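Local coordinates for protein phytase (PDB 3ZHC) that belongs to branch 2 of the histidine phosphatase superfamily, at residues K142-F147 with E307-I312. The protein carries 2 engineered substitutions. Sequence-based numbering, arbitrary orientation.
Sequences KNDPLF and ENRYGI
A chi1 of -172° turns the carboxylate of Asp144 away from its own backbone N and toward Arg309 and Tyr310, whose own first torsions set CG anti to the carbonyl carbon and send both long side chains out of the 307-312 turn. Arg309 then bends at chi3 (-49°), which brings its guanidinium round with NH1 and NH2 both facing one oxygen. OD1 of Asp144 receives NH2 of Arg309 at its syn lone pair, 3.1 Å away, in a salt bridge, while NH1 approaches the same oxygen from above the carboxylate plane. OD1 lies near the guanidinium plane, and the two flat groups stand 75° apart; the grip is end-on, with both nitrogens on a single atom, and not the side-by-side pairing of two oxygens with two nitrogens. The other oxygen, OD2 of Asp144, accepts a hydrogen bond of 2.7 Å from OH of Tyr310, again at its syn lone pair, and sits at the edge of the Tyr310 ring, near its plane. The contact links the loop between strand 134-135 and helix 159-169 to the turn of the small hairpin 305-307/312-314, where Glu307 is opposed by the pair Gly311 and Ile312, a G1 beta bulge. Inside that turn, OE2 of Glu307 takes the backbone N of Arg309 at 2.7 Å. On the other side Asp144 closes an Asx turn: the backbone N of Leu146 donates to OD1 at 3.2 Å, giving OD1 of the buried Asp144 three donors and probably stabilising its negative charge. CB of Leu146 packs 3.4 Å from NH2 of Arg309, and CD2 of Leu146 lies 4.2 Å from CZ of Tyr310. Ile108 of strand 105-109 touches both Leu146 and Tyr310, while Gln137 lies against Arg309 and Tyr310.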
# COMPACT_ATOMS: atom_id res chain seq x y z
N LYS B 142 -10.20 -22.95 -30.64
CA LYS B 142 -9.54 -23.64 -29.51
C LYS B 142 -8.63 -22.68 -28.67
O LYS B 142 -8.40 -21.51 -29.07
CB LYS B 142 -8.74 -24.87 -30.08
CG LYS B 142 -8.58 -26.10 -29.14
CD LYS B 142 -7.15 -26.30 -28.63
CE LYS B 142 -7.01 -27.63 -27.83
NZ LYS B 142 -7.28 -28.86 -28.65
N ASN B 143 -8.14 -23.17 -27.52
CA ASN B 143 -7.28 -22.35 -26.62
C ASN B 143 -5.79 -22.62 -26.79
O ASN B 143 -5.39 -23.74 -27.15
CB ASN B 143 -7.68 -22.53 -25.13
CG ASN B 143 -7.14 -23.82 -24.52
OD1 ASN B 143 -7.53 -24.93 -24.91
ND2 ASN B 143 -6.24 -23.67 -23.54
N ASP B 144 -4.97 -21.59 -26.54
CA ASP B 144 -3.51 -21.70 -26.59
C ASP B 144 -3.03 -22.03 -25.17
O ASP B 144 -3.13 -21.18 -24.29
CB ASP B 144 -2.88 -20.41 -27.12
CG ASP B 144 -1.37 -20.55 -27.37
OD1 ASP B 144 -0.69 -21.41 -26.76
OD2 ASP B 144 -0.85 -19.78 -28.19
N PRO B 145 -2.49 -23.27 -24.94
CA PRO B 145 -2.06 -23.69 -23.58
C PRO B 145 -0.90 -22.89 -22.94
O PRO B 145 -0.72 -22.97 -21.73
CB PRO B 145 -1.64 -25.17 -23.79
CG PRO B 145 -1.33 -25.28 -25.22
CD PRO B 145 -2.22 -24.33 -25.94
N LEU B 146 -0.13 -22.14 -23.74
CA LEU B 146 0.91 -21.24 -23.20
C LEU B 146 0.32 -20.22 -22.23
O LEU B 146 0.95 -19.87 -21.23
CB LEU B 146 1.65 -20.49 -24.32
CG LEU B 146 2.77 -19.50 -23.95
CD1 LEU B 146 3.91 -20.25 -23.29
CD2 LEU B 146 3.26 -18.73 -25.17
N PHE B 147 -0.89 -19.76 -22.54
CA PHE B 147 -1.62 -18.78 -21.74
C PHE B 147 -2.61 -19.41 -20.76
O PHE B 147 -2.93 -18.78 -19.76
CB PHE B 147 -2.34 -17.80 -22.67
CG PHE B 147 -1.42 -17.09 -23.61
CD1 PHE B 147 -0.78 -15.91 -23.22
CD2 PHE B 147 -1.16 -17.61 -24.89
CE1 PHE B 147 0.11 -15.24 -24.10
CE2 PHE B 147 -0.29 -16.96 -25.77
CZ PHE B 147 0.35 -15.76 -25.37
N GLU B 307 11.59 -22.87 -31.79
CA GLU B 307 10.30 -22.98 -31.09
C GLU B 307 9.36 -23.78 -31.99
O GLU B 307 9.03 -23.36 -33.09
CB GLU B 307 9.75 -21.57 -30.69
CG GLU B 307 8.24 -21.47 -30.46
CD GLU B 307 7.69 -22.52 -29.54
OE1 GLU B 307 8.36 -22.89 -28.55
OE2 GLU B 307 6.58 -22.99 -29.80
N ASN B 308 8.93 -24.92 -31.48
CA ASN B 308 8.21 -25.93 -32.26
C ASN B 308 6.74 -25.59 -32.61
O ASN B 308 6.28 -25.95 -33.69
CB ASN B 308 8.26 -27.29 -31.53
CG ASN B 308 9.70 -27.66 -31.05
OD1 ASN B 308 10.65 -27.68 -31.85
ND2 ASN B 308 9.84 -27.95 -29.74
N ARG B 309 6.03 -24.90 -31.70
CA ARG B 309 4.56 -24.60 -31.89
C ARG B 309 4.24 -23.39 -32.75
O ARG B 309 3.18 -23.35 -33.39
CB ARG B 309 3.84 -24.47 -30.55
CG ARG B 309 4.03 -25.66 -29.64
CD ARG B 309 3.09 -25.67 -28.46
NE ARG B 309 3.07 -24.39 -27.76
CZ ARG B 309 2.04 -23.54 -27.68
NH1 ARG B 309 0.83 -23.77 -28.24
NH2 ARG B 309 2.22 -22.42 -27.00
N TYR B 310 5.14 -22.40 -32.76
CA TYR B 310 5.00 -21.17 -33.57
C TYR B 310 6.01 -21.10 -34.75
O TYR B 310 5.74 -20.42 -35.73
CB TYR B 310 5.16 -19.92 -32.69
CG TYR B 310 4.26 -19.93 -31.46
CD1 TYR B 310 2.90 -19.61 -31.55
CD2 TYR B 310 4.77 -20.27 -30.20
CE1 TYR B 310 2.06 -19.62 -30.40
CE2 TYR B 310 3.95 -20.29 -29.05
CZ TYR B 310 2.61 -19.97 -29.16
OH TYR B 310 1.83 -19.99 -28.05
N GLY B 311 7.14 -21.80 -34.65
CA GLY B 311 8.18 -21.77 -35.70
C GLY B 311 9.06 -20.53 -35.59
O GLY B 311 9.37 -19.89 -36.60
N ILE B 312 9.45 -20.18 -34.36
CA ILE B 312 10.32 -19.04 -34.08
C ILE B 312 11.71 -19.57 -33.83
O ILE B 312 11.89 -20.50 -33.05
CB ILE B 312 9.82 -18.20 -32.86
CG1 ILE B 312 8.46 -17.55 -33.17
CG2 ILE B 312 10.84 -17.13 -32.46
CD1 ILE B 312 7.84 -16.83 -32.01